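Protein Pcdhgb2 (Mus musculus, PDB 5SZR) probably mediates calcium-dependent cell adhesion and may help to establish and maintain specific neuronal connections in the brain. Local coordinates at residues A[45-48]-A[49-53]; A[117-120]-A[121-125]; A[213-217]-A[218-222]. All coordinates share one frame; numbering follows the deposited sequence.

Interaction 1 of 3, residues A[45-48]-A[49-53]. With EDO (1,2-ethanediol), chain B.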
ATOM      1  N   HIS A  45     -64.797 -26.344 -35.506  1.00 69.99           N
ATOM      2  CA  HIS A  45     -64.960 -27.773 -35.285  1.00 73.36           C
ATOM      3  C   HIS A  45     -63.608 -28.453 -35.453  1.00 70.50           C
ATOM      4  O   HIS A  45     -62.843 -28.110 -36.358  1.00 68.43           O
ATOM      5  CB  HIS A  45     -66.010 -28.374 -36.236  1.00 78.54           C
ATOM      6  CG  HIS A  45     -65.470 -29.415 -37.167  1.00 80.34           C
ATOM      7  ND1 HIS A  45     -65.015 -29.115 -38.435  1.00 79.19           N
ATOM      8  CD2 HIS A  45     -65.322 -30.754 -37.021  1.00 82.80           C
ATOM      9  CE1 HIS A  45     -64.602 -30.224 -39.025  1.00 80.70           C
ATOM     10  NE2 HIS A  45     -64.778 -31.231 -38.189  1.00 82.89           N
ATOM     11  N   ASN A  46     -63.321 -29.405 -34.564  1.00 70.48           N
ATOM     12  CA  ASN A  46     -62.062 -30.147 -34.564  1.00 71.41           C
ATOM     13  C   ASN A  46     -60.863 -29.199 -34.530  1.00 69.16           C
ATOM     14  O   ASN A  46     -59.902 -29.336 -35.293  1.00 65.94           O
ATOM     15  CB  ASN A  46     -61.986 -31.096 -35.763  1.00 74.64           C
ATOM     16  CG  ASN A  46     -60.841 -32.095 -35.650  1.00 79.54           C
ATOM     17  OD1 ASN A  46     -59.783 -31.916 -36.257  1.00 79.70           O
ATOM     18  ND2 ASN A  46     -61.049 -33.153 -34.872  1.00 83.47           N
ATOM     19  N   VAL A  47     -60.924 -28.221 -33.631  1.00 69.89           N
ATOM     20  CA  VAL A  47     -59.824 -27.288 -33.438  1.00 66.96           C
ATOM     21  C   VAL A  47     -59.180 -27.560 -32.090  1.00 66.57           C
ATOM     22  O   VAL A  47     -59.770 -28.166 -31.190  1.00 67.94           O
ATOM     23  CB  VAL A  47     -60.257 -25.810 -33.534  1.00 67.50           C
ATOM     24  CG1 VAL A  47     -60.869 -25.518 -34.907  1.00 67.14           C
ATOM     25  CG2 VAL A  47     -61.213 -25.453 -32.402  1.00 50.73           C
ATOM     26  N   ASP A  48     -57.943 -27.097 -31.962  1.00 64.63           N
ATOM     27  CA  ASP A  48     -57.233 -27.185 -30.701  1.00 63.50           C
ATOM     28  C   ASP A  48     -57.912 -26.310 -29.653  1.00 63.84           C
ATOM     29  O   ASP A  48     -58.598 -25.335 -29.974  1.00 63.42           O
ATOM     30  CB  ASP A  48     -55.777 -26.764 -30.889  1.00 62.95           C
ATOM     31  CG  ASP A  48     -54.951 -26.944 -29.635  1.00 64.45           C
ATOM     32  OD1 ASP A  48     -54.685 -28.108 -29.263  1.00 65.69           O
ATOM     33  OD2 ASP A  48     -54.572 -25.923 -29.025  1.00 65.30           O
ATOM     34  N   GLU A  49     -57.730 -26.686 -28.385  1.00 64.29           N
ATOM     35  CA  GLU A  49     -58.342 -25.937 -27.292  1.00 65.28           C
ATOM     36  C   GLU A  49     -57.908 -24.477 -27.308  1.00 66.04           C
ATOM     37  O   GLU A  49     -58.706 -23.581 -27.004  1.00 66.99           O
ATOM     38  CB  GLU A  49     -57.989 -26.586 -25.955  1.00 65.95           C
ATOM     39  CG  GLU A  49     -58.380 -25.756 -24.750  1.00 65.83           C
ATOM     40  CD  GLU A  49     -57.947 -26.389 -23.445  1.00 67.96           C
ATOM     41  OE1 GLU A  49     -57.250 -27.424 -23.494  1.00 65.23           O
ATOM     42  OE2 GLU A  49     -58.307 -25.854 -22.376  1.00 69.66           O
ATOM     43  N   GLN A  50     -56.653 -24.215 -27.674  1.00 66.51           N
ATOM     44  CA  GLN A  50     -56.165 -22.842 -27.695  1.00 66.90           C
ATOM     45  C   GLN A  50     -56.808 -22.012 -28.799  1.00 68.77           C
ATOM     46  O   GLN A  50     -56.857 -20.784 -28.679  1.00 71.94           O
ATOM     47  CB  GLN A  50     -54.642 -22.831 -27.832  1.00 66.71           C
ATOM     48  CG  GLN A  50     -53.939 -23.601 -26.733  1.00 69.49           C
ATOM     49  CD  GLN A  50     -54.487 -23.271 -25.355  1.00 73.20           C
ATOM     50  OE1 GLN A  50     -54.852 -24.165 -24.590  1.00 75.77           O
ATOM     51  NE2 GLN A  50     -54.539 -21.982 -25.030  1.00 73.98           N
ATOM     52  N   VAL A  51     -57.301 -22.647 -29.864  1.00 67.48           N
ATOM     53  CA  VAL A  51     -58.056 -21.909 -30.876  1.00 68.02           C
ATOM     54  C   VAL A  51     -59.287 -21.266 -30.249  1.00 72.14           C
ATOM     55  O   VAL A  51     -59.549 -20.070 -30.431  1.00 72.14           O
ATOM     56  CB  VAL A  51     -58.439 -22.832 -32.048  1.00 63.66           C
ATOM     57  CG1 VAL A  51     -59.475 -22.158 -32.941  1.00 63.94           C
ATOM     58  CG2 VAL A  51     -57.210 -23.211 -32.859  1.00 59.77           C
ATOM     59  N   GLU A  52     -60.062 -22.055 -29.497  1.00 76.64           N
ATOM     60  CA  GLU A  52     -61.237 -21.521 -28.818  1.00 81.01           C
ATOM     61  C   GLU A  52     -60.867 -20.422 -27.829  1.00 82.98           C
ATOM     62  O   GLU A  52     -61.705 -19.578 -27.498  1.00 84.29           O
ATOM     63  CB  GLU A  52     -61.976 -22.645 -28.091  1.00 86.38           C
ATOM     64  CG  GLU A  52     -62.654 -23.659 -28.996  1.00 90.51           C
ATOM     65  CD  GLU A  52     -64.006 -23.189 -29.502  1.00 94.35           C
ATOM     66  OE1 GLU A  52     -64.307 -21.981 -29.386  1.00 96.77           O
ATOM     67  OE2 GLU A  52     -64.774 -24.032 -30.015  1.00 95.54           O
ATOM     68  N   ARG A  53     -59.623 -20.416 -27.349  1.00 82.46           N
ATOM     69  CA  ARG A  53     -59.182 -19.493 -26.317  1.00 83.89           C
ATOM     70  C   ARG A  53     -58.517 -18.239 -26.871  1.00 79.57           C
ATOM     71  O   ARG A  53     -58.344 -17.265 -26.133  1.00 79.58           O
ATOM     72  CB  ARG A  53     -58.212 -20.210 -25.369  1.00 88.80           C
ATOM     73  CG  ARG A  53     -58.271 -19.734 -23.933  1.00 95.96           C
ATOM     74  CD  ARG A  53     -58.155 -20.903 -22.963  1.00102.58           C
ATOM     75  NE  ARG A  53     -58.930 -22.075 -23.383  1.00105.13           N
ATOM     76  CZ  ARG A  53     -60.260 -22.161 -23.354  1.00106.52           C
ATOM     77  NH1 ARG A  53     -60.864 -23.277 -23.748  1.00104.37           N
ATOM     78  NH2 ARG A  53     -60.992 -21.134 -22.940  1.00109.32           N
TER
HETATM   79  C1  EDO B 726     -57.108 -31.402 -28.416  1.00 78.70           C
HETATM   80  O1  EDO B 726     -55.974 -31.111 -29.241  1.00 76.72           O
HETATM   81  C2  EDO B 726     -57.295 -30.301 -27.382  1.00 82.14           C
HETATM   82  O2  EDO B 726     -57.576 -29.068 -28.053  1.00 84.40           O
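D48 turns the chain from a loop into the short helix 49-54, its carbonyl oxygen O accepting from V51 N at 3.0 Å, a bent bond (131° at the hydrogen). Its side chain makes the second link to the first turn. With CG anti to the backbone N (chi1 -175°), the carboxylate swings forward beside the start of the helix, and OD2 accepts from Q50 N at 3.0 Å. This bond is straighter, at 157°, and the N-H comes down onto OD2 from above the carboxylate plane. The same oxygen lies 3.3 Å from Q50 CB, against the base of that side chain. OD1, the other oxygen, accepts from O1 of an ethanediol, probably from the crystallisation liquor. Behind the cap, V47 leans on the helix: its CG2 meets V51 CG1 at 3.8 Å, the two side chains crossing at about a right angle, and also brushes E52 CG. One turn on, E52 O is held by K67 NZ. A negative carboxylate at the positive end of the helix dipole is probably favourable, and the arrangement is that of an aspartate N-cap, here opening the small helix that follows strand 41-44 in a cadherin domain.

Interaction 2 of 3, residues A[117-120]-A[121-125]. With CA (calcium ion), chain N; CA (calcium ion), chain M.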
ATOM      1  N   THR A 117     -12.696 -16.309  -7.832  1.00 51.83           N
ATOM      2  CA  THR A 117     -12.906 -15.466  -6.652  1.00 55.45           C
ATOM      3  C   THR A 117     -12.193 -15.989  -5.396  1.00 54.80           C
ATOM      4  O   THR A 117     -12.554 -17.041  -4.872  1.00 56.94           O
ATOM      5  CB  THR A 117     -14.416 -15.337  -6.321  1.00 60.97           C
ATOM      6  OG1 THR A 117     -15.088 -14.620  -7.362  1.00 62.76           O
ATOM      7  CG2 THR A 117     -14.619 -14.611  -4.993  1.00 66.73           C
ATOM      8  N   PRO A 118     -11.182 -15.258  -4.899  1.00 54.62           N
ATOM      9  CA  PRO A 118     -10.596 -14.053  -5.488  1.00 52.93           C
ATOM     10  C   PRO A 118      -9.619 -14.388  -6.606  1.00 51.86           C
ATOM     11  O   PRO A 118      -9.268 -15.556  -6.788  1.00 50.64           O
ATOM     12  CB  PRO A 118      -9.866 -13.412  -4.307  1.00 55.02           C
ATOM     13  CG  PRO A 118      -9.468 -14.571  -3.467  1.00 54.43           C
ATOM     14  CD  PRO A 118     -10.605 -15.550  -3.572  1.00 55.00           C
ATOM     15  N   LEU A 119      -9.176 -13.360  -7.332  1.00 52.51           N
ATOM     16  CA  LEU A 119      -8.298 -13.533  -8.478  1.00 52.46           C
ATOM     17  C   LEU A 119      -6.881 -13.137  -8.090  1.00 51.59           C
ATOM     18  O   LEU A 119      -6.631 -11.948  -7.837  1.00 52.98           O
ATOM     19  CB  LEU A 119      -8.791 -12.683  -9.648  1.00 50.25           C
ATOM     20  CG  LEU A 119      -8.052 -12.777 -10.980  1.00 50.90           C
ATOM     21  CD1 LEU A 119      -8.135 -14.184 -11.530  1.00 51.46           C
ATOM     22  CD2 LEU A 119      -8.623 -11.784 -11.977  1.00 51.53           C
ATOM     23  N   PRO A 120      -5.934 -14.078  -8.017  1.00 51.06           N
ATOM     24  CA  PRO A 120      -4.559 -13.728  -7.629  1.00 51.63           C
ATOM     25  C   PRO A 120      -3.952 -12.665  -8.534  1.00 54.48           C
ATOM     26  O   PRO A 120      -4.082 -12.714  -9.759  1.00 60.94           O
ATOM     27  CB  PRO A 120      -3.810 -15.057  -7.756  1.00 50.82           C
ATOM     28  CG  PRO A 120      -4.855 -16.094  -7.535  1.00 50.72           C
ATOM     29  CD  PRO A 120      -6.133 -15.536  -8.094  1.00 50.37           C
ATOM     30  N   GLU A 121      -3.265 -11.705  -7.912  1.00 52.52           N
ATOM     31  CA  GLU A 121      -2.676 -10.596  -8.652  1.00 51.77           C
ATOM     32  C   GLU A 121      -1.540 -11.032  -9.568  1.00 49.00           C
ATOM     33  O   GLU A 121      -1.156 -10.273 -10.462  1.00 48.74           O
ATOM     34  CB  GLU A 121      -2.165  -9.533  -7.679  1.00 53.95           C
ATOM     35  CG  GLU A 121      -0.956  -9.958  -6.869  1.00 51.84           C
ATOM     36  CD  GLU A 121      -0.457  -8.849  -5.970  1.00 52.92           C
ATOM     37  OE1 GLU A 121      -0.106  -9.137  -4.807  1.00 54.42           O
ATOM     38  OE2 GLU A 121      -0.429  -7.685  -6.422  1.00 52.30           O
ATOM     39  N   ASP A 122      -0.980 -12.222  -9.363  1.00 50.08           N
ATOM     40  CA  ASP A 122       0.086 -12.722 -10.217  1.00 53.25           C
ATOM     41  C   ASP A 122      -0.434 -13.685 -11.281  1.00 51.65           C
ATOM     42  O   ASP A 122       0.357 -14.413 -11.891  1.00 50.08           O
ATOM     43  CB  ASP A 122       1.183 -13.380  -9.372  1.00 55.53           C
ATOM     44  CG  ASP A 122       0.701 -14.618  -8.634  1.00 62.35           C
ATOM     45  OD1 ASP A 122       1.552 -15.447  -8.251  1.00 67.83           O
ATOM     46  OD2 ASP A 122      -0.522 -14.766  -8.434  1.00 63.00           O
ATOM     47  N   SER A 123      -1.743 -13.691 -11.515  1.00 55.28           N
ATOM     48  CA  SER A 123      -2.332 -14.533 -12.545  1.00 50.98           C
ATOM     49  C   SER A 123      -1.666 -14.263 -13.893  1.00 49.20           C
ATOM     50  O   SER A 123      -1.506 -13.097 -14.276  1.00 49.05           O
ATOM     51  CB  SER A 123      -3.838 -14.283 -12.648  1.00 50.10           C
ATOM     52  OG  SER A 123      -4.531 -14.888 -11.572  1.00 50.69           O
ATOM     53  N   PRO A 124      -1.266 -15.297 -14.626  1.00 50.16           N
ATOM     54  CA  PRO A 124      -0.667 -15.078 -15.945  1.00 53.12           C
ATOM     55  C   PRO A 124      -1.660 -14.444 -16.910  1.00 54.62           C
ATOM     56  O   PRO A 124      -2.879 -14.481 -16.717  1.00 50.52           O
ATOM     57  CB  PRO A 124      -0.283 -16.490 -16.409  1.00 53.36           C
ATOM     58  CG  PRO A 124      -0.460 -17.381 -15.225  1.00 52.76           C
ATOM     59  CD  PRO A 124      -1.441 -16.725 -14.318  1.00 51.13           C
ATOM     60  N   LEU A 125      -1.108 -13.855 -17.969  1.00 57.37           N
ATOM     61  CA  LEU A 125      -1.922 -13.403 -19.089  1.00 60.54           C
ATOM     62  C   LEU A 125      -2.738 -14.560 -19.648  1.00 61.43           C
ATOM     63  O   LEU A 125      -2.223 -15.665 -19.843  1.00 63.87           O
ATOM     64  CB  LEU A 125      -1.030 -12.812 -20.179  1.00 63.46           C
ATOM     65  CG  LEU A 125      -0.225 -11.598 -19.725  1.00 67.56           C
ATOM     66  CD1 LEU A 125       0.538 -10.976 -20.885  1.00 70.23           C
ATOM     67  CD2 LEU A 125      -1.165 -10.596 -19.098  1.00 68.40           C
TER
HETATM   68 CA    CA N 711       1.255  -7.753  -2.996  1.00 56.34          CA
HETATM   69 CA    CA M 710       1.525  -6.245  -6.626  1.00 54.11          CA
HETATM   70  O   HOH W   1       3.449  -4.642  -6.442  1.00 47.48           O
HETATM   71  O   HOH W   2       1.886  -6.419  -8.985  1.00 51.19           O
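S123 grips a single acceptor, P120 O, twice: its backbone N at 3.1 Å and its hydroxyl OG at 2.9 Å both donate to that oxygen. The first bond closes a type I beta turn, P120 to S123, at the end of strand 119-120 in the cadherin beta sandwich. The two donors approach differently, the N-H from high above the carbonyl plane and the hydroxyl tilted only 19° from it. What brings OG there is its rotation to the side of the backbone N, anti to the carbonyl carbon (chi1 -75°). The hydroxyl is also lidded by L119, whose CD1 lies 3.7 Å away, while on the outer side of the turn D122 OD2 rests 3.4 Å from P120 CB. The turn matters for E121, its second residue, which points away from the strand towards the calcium-filled junction with the next domain. Its chain is extended beyond CG, and its carboxylate bridges two calcium ions, OE1 binding one and OE2 the other. D207, D210, D243, E176 and the carbonyl of V208 complete the OE1 site, and D174, E176 and D210 join the other; backbone bonds from L119 and E121 to strand 196-206 tie the turn down beside them. E121 OE2 also accepts from R175 N, and it meets its calcium at 2.4 Å, with one of that ion's two waters nearly opposite and the other roughly perpendicular.

Interaction 3 of 3, residues A[213-217]-A[218-222]. With MAN (alpha-D-mannopyranose), chain Y; EDO (1,2-ethanediol), chain Z.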
ATOM      1  N   PRO A 213      10.092  -5.118   2.031  1.00 47.69           N
ATOM      2  CA  PRO A 213      10.081  -3.979   2.954  1.00 47.60           C
ATOM      3  C   PRO A 213      11.095  -2.925   2.535  1.00 45.52           C
ATOM      4  O   PRO A 213      12.130  -3.230   1.940  1.00 44.14           O
ATOM      5  CB  PRO A 213      10.444  -4.606   4.307  1.00 48.84           C
ATOM      6  CG  PRO A 213      10.955  -5.983   3.991  1.00 50.51           C
ATOM      7  CD  PRO A 213      10.283  -6.397   2.729  1.00 49.22           C
ATOM      8  N   VAL A 214      10.769  -1.668   2.824  1.00 46.14           N
ATOM      9  CA  VAL A 214      11.613  -0.529   2.481  1.00 48.32           C
ATOM     10  C   VAL A 214      11.760   0.346   3.716  1.00 49.75           C
ATOM     11  O   VAL A 214      10.756   0.765   4.304  1.00 51.35           O
ATOM     12  CB  VAL A 214      11.027   0.287   1.314  1.00 49.34           C
ATOM     13  CG1 VAL A 214      11.856   1.540   1.085  1.00 50.54           C
ATOM     14  CG2 VAL A 214      10.969  -0.559   0.055  1.00 49.34           C
ATOM     15  N   PHE A 215      13.003   0.625   4.106  1.00 49.87           N
ATOM     16  CA  PHE A 215      13.249   1.443   5.285  1.00 49.10           C
ATOM     17  C   PHE A 215      12.889   2.898   5.017  1.00 51.01           C
ATOM     18  O   PHE A 215      13.050   3.410   3.906  1.00 52.97           O
ATOM     19  CB  PHE A 215      14.710   1.341   5.726  1.00 44.59           C
ATOM     20  CG  PHE A 215      15.022   0.103   6.519  1.00 41.58           C
ATOM     21  CD1 PHE A 215      15.593  -1.003   5.912  1.00 41.14           C
ATOM     22  CD2 PHE A 215      14.739   0.045   7.874  1.00 39.37           C
ATOM     23  CE1 PHE A 215      15.884  -2.144   6.648  1.00 40.03           C
ATOM     24  CE2 PHE A 215      15.018  -1.088   8.609  1.00 38.73           C
ATOM     25  CZ  PHE A 215      15.595  -2.184   7.998  1.00 39.28           C
ATOM     26  N   HIS A 216      12.398   3.566   6.063  1.00 53.07           N
ATOM     27  CA  HIS A 216      11.950   4.949   5.934  1.00 58.25           C
ATOM     28  C   HIS A 216      13.108   5.896   5.618  1.00 59.85           C
ATOM     29  O   HIS A 216      12.893   6.956   5.019  1.00 62.99           O
ATOM     30  CB  HIS A 216      11.230   5.365   7.219  1.00 63.95           C
ATOM     31  CG  HIS A 216      10.540   6.691   7.137  1.00 70.68           C
ATOM     32  ND1 HIS A 216       9.222   6.821   6.757  1.00 73.78           N
ATOM     33  CD2 HIS A 216      10.979   7.943   7.409  1.00 75.37           C
ATOM     34  CE1 HIS A 216       8.882   8.097   6.785  1.00 77.91           C
ATOM     35  NE2 HIS A 216       9.929   8.799   7.177  1.00 78.89           N
ATOM     36  N   GLN A 217      14.336   5.530   6.000  1.00 52.60           N
ATOM     37  CA  GLN A 217      15.535   6.282   5.650  1.00 53.66           C
ATOM     38  C   GLN A 217      16.516   5.390   4.898  1.00 50.90           C
ATOM     39  O   GLN A 217      16.549   4.172   5.091  1.00 49.39           O
ATOM     40  CB  GLN A 217      16.231   6.856   6.894  1.00 54.94           C
ATOM     41  CG  GLN A 217      15.328   7.690   7.778  1.00 57.84           C
ATOM     42  CD  GLN A 217      16.045   8.255   8.984  1.00 58.97           C
ATOM     43  OE1 GLN A 217      17.273   8.173   9.091  1.00 58.76           O
ATOM     44  NE2 GLN A 217      15.283   8.843   9.899  1.00 60.09           N
ATOM     45  N   ALA A 218      17.332   6.017   4.046  1.00 52.29           N
ATOM     46  CA  ALA A 218      18.343   5.279   3.295  1.00 52.80           C
ATOM     47  C   ALA A 218      19.468   4.780   4.196  1.00 50.20           C
ATOM     48  O   ALA A 218      20.093   3.754   3.900  1.00 47.54           O
ATOM     49  CB  ALA A 218      18.911   6.159   2.184  1.00 56.69           C
ATOM     50  N   SER A 219      19.751   5.496   5.279  1.00 50.35           N
ATOM     51  CA  SER A 219      20.722   5.070   6.277  1.00 47.95           C
ATOM     52  C   SER A 219      20.436   5.840   7.556  1.00 46.43           C
ATOM     53  O   SER A 219      19.641   6.783   7.571  1.00 46.49           O
ATOM     54  CB  SER A 219      22.162   5.297   5.806  1.00 48.62           C
ATOM     55  OG  SER A 219      22.419   6.673   5.625  1.00 51.15           O
ATOM     56  N   TYR A 220      21.094   5.424   8.636  1.00 44.94           N
ATOM     57  CA  TYR A 220      20.825   5.966   9.959  1.00 44.63           C
ATOM     58  C   TYR A 220      22.120   6.442  10.601  1.00 44.74           C
ATOM     59  O   TYR A 220      23.083   5.676  10.714  1.00 46.17           O
ATOM     60  CB  TYR A 220      20.142   4.924  10.852  1.00 43.11           C
ATOM     61  CG  TYR A 220      18.694   4.649  10.488  1.00 45.10           C
ATOM     62  CD1 TYR A 220      17.660   5.367  11.078  1.00 47.24           C
ATOM     63  CD2 TYR A 220      18.361   3.667   9.562  1.00 42.40           C
ATOM     64  CE1 TYR A 220      16.335   5.115  10.754  1.00 47.19           C
ATOM     65  CE2 TYR A 220      17.044   3.409   9.235  1.00 45.44           C
ATOM     66  CZ  TYR A 220      16.034   4.136   9.831  1.00 46.92           C
ATOM     67  OH  TYR A 220      14.721   3.875   9.504  1.00 47.80           O
ATOM     68  N   LEU A 221      22.134   7.705  11.019  1.00 44.24           N
ATOM     69  CA  LEU A 221      23.228   8.289  11.787  1.00 46.70           C
ATOM     70  C   LEU A 221      22.679   8.627  13.169  1.00 48.43           C
ATOM     71  O   LEU A 221      21.781   9.467  13.297  1.00 49.91           O
ATOM     72  CB  LEU A 221      23.787   9.524  11.086  1.00 47.26           C
ATOM     73  CG  LEU A 221      25.008  10.174  11.737  1.00 47.68           C
ATOM     74  CD1 LEU A 221      26.165   9.189  11.777  1.00 47.26           C
ATOM     75  CD2 LEU A 221      25.402  11.435  10.992  1.00 50.32           C
ATOM     76  N   VAL A 222      23.204   7.965  14.196  1.00 48.70           N
ATOM     77  CA  VAL A 222      22.673   8.063  15.550  1.00 49.02           C
ATOM     78  C   VAL A 222      23.738   8.649  16.465  1.00 50.09           C
ATOM     79  O   VAL A 222      24.915   8.285  16.371  1.00 52.64           O
ATOM     80  CB  VAL A 222      22.208   6.684  16.063  1.00 47.74           C
ATOM     81  CG1 VAL A 222      21.577   6.807  17.444  1.00 46.82           C
ATOM     82  CG2 VAL A 222      21.234   6.059  15.075  1.00 48.37           C
TER
HETATM   83  C1  MAN Y 722       7.842   3.449  10.749  1.00 61.00           C
HETATM   84  C2  MAN Y 722       6.765   2.632  11.479  1.00 66.94           C
HETATM   85  C3  MAN Y 722       6.112   1.642  10.514  1.00 70.66           C
HETATM   86  C4  MAN Y 722       5.642   2.325   9.221  1.00 70.56           C
HETATM   87  C5  MAN Y 722       6.759   3.178   8.595  1.00 70.71           C
HETATM   88  C6  MAN Y 722       6.243   4.029   7.444  1.00 74.12           C
HETATM   89  O2  MAN Y 722       5.695   3.468  11.944  1.00 69.66           O
HETATM   90  O3  MAN Y 722       5.010   0.966  11.119  1.00 72.94           O
HETATM   91  O4  MAN Y 722       5.256   1.329   8.289  1.00 71.73           O
HETATM   92  O5  MAN Y 722       7.334   4.074   9.586  1.00 66.57           O
HETATM   93  O6  MAN Y 722       7.356   4.612   6.774  1.00 77.83           O
HETATM   94  C1  EDO Z 723      19.688   9.878  10.431  1.00 64.96           C
HETATM   95  O1  EDO Z 723      20.664   9.879   9.383  1.00 62.71           O
HETATM   96  C2  EDO Z 723      19.050  11.258  10.536  1.00 66.71           C
HETATM   97  O2  EDO Z 723      17.723  11.141  11.067  1.00 67.16           O
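F215 and Y220 meet at about a right angle on the buried side of this kink, F215 CD2 lying 4.3 Å from Y220 CE2 and near the plane of the tyrosine ring, at its edge. Q217 folds back over one face of the same ring: its CB sits 4.2 Å from the ring centroid, 19° off the normal, a CH-pi contact. Its CG, rotated to the side of the backbone N (chi1 -54°), lies 4.1 Å from Y220 CE1. V237, V309 and M311 pack around the tyrosine, whose hydroxyl has a weak hydrogen bond with S238 N. A leucine in place of Y220 would probably deprive Q217 CB of the ring face it lies over and leave S238 N without its weak hydroxyl partner. The outer side is looser and polar. H216 ND1 is hydrogen-bonded to O6 of a protein-linked mannose at 2.9 Å, the sugar oxygen lying at the ring edge close to its plane, while L221 N makes a weak hydrogen bond to an ethanediol, probably from the crystallisation liquor. Backbone bonds change partner across the kink, V214 and H216 pairing with strand 232-240 but Y220 and V222 with strand 306-316. Such a first strand, passing from one sheet to the other, is characteristic of the cadherin beta sandwich.

How the interactions relate
The three contacts lie in series along the rod of cadherin domains, none touching another; interactions 2 and 3, on the two sides of one calcium-bearing junction, come within about 13 Å at their nearest atoms, whereas interaction 1 is about 44 Å from interaction 2. Interaction 1 is a surface contact, interaction 2 is buried, and interaction 3 is divided between an aromatic interior and a glycan-facing exterior. Segments 117-125 and 213-222 both involve the opening edge strands of their domains, while 45-53 belongs to a helical connection. Chemistry follows place: carboxylate capping at the helix, hydroxyl and metal bonds at the junction, ring packing within the sandwich.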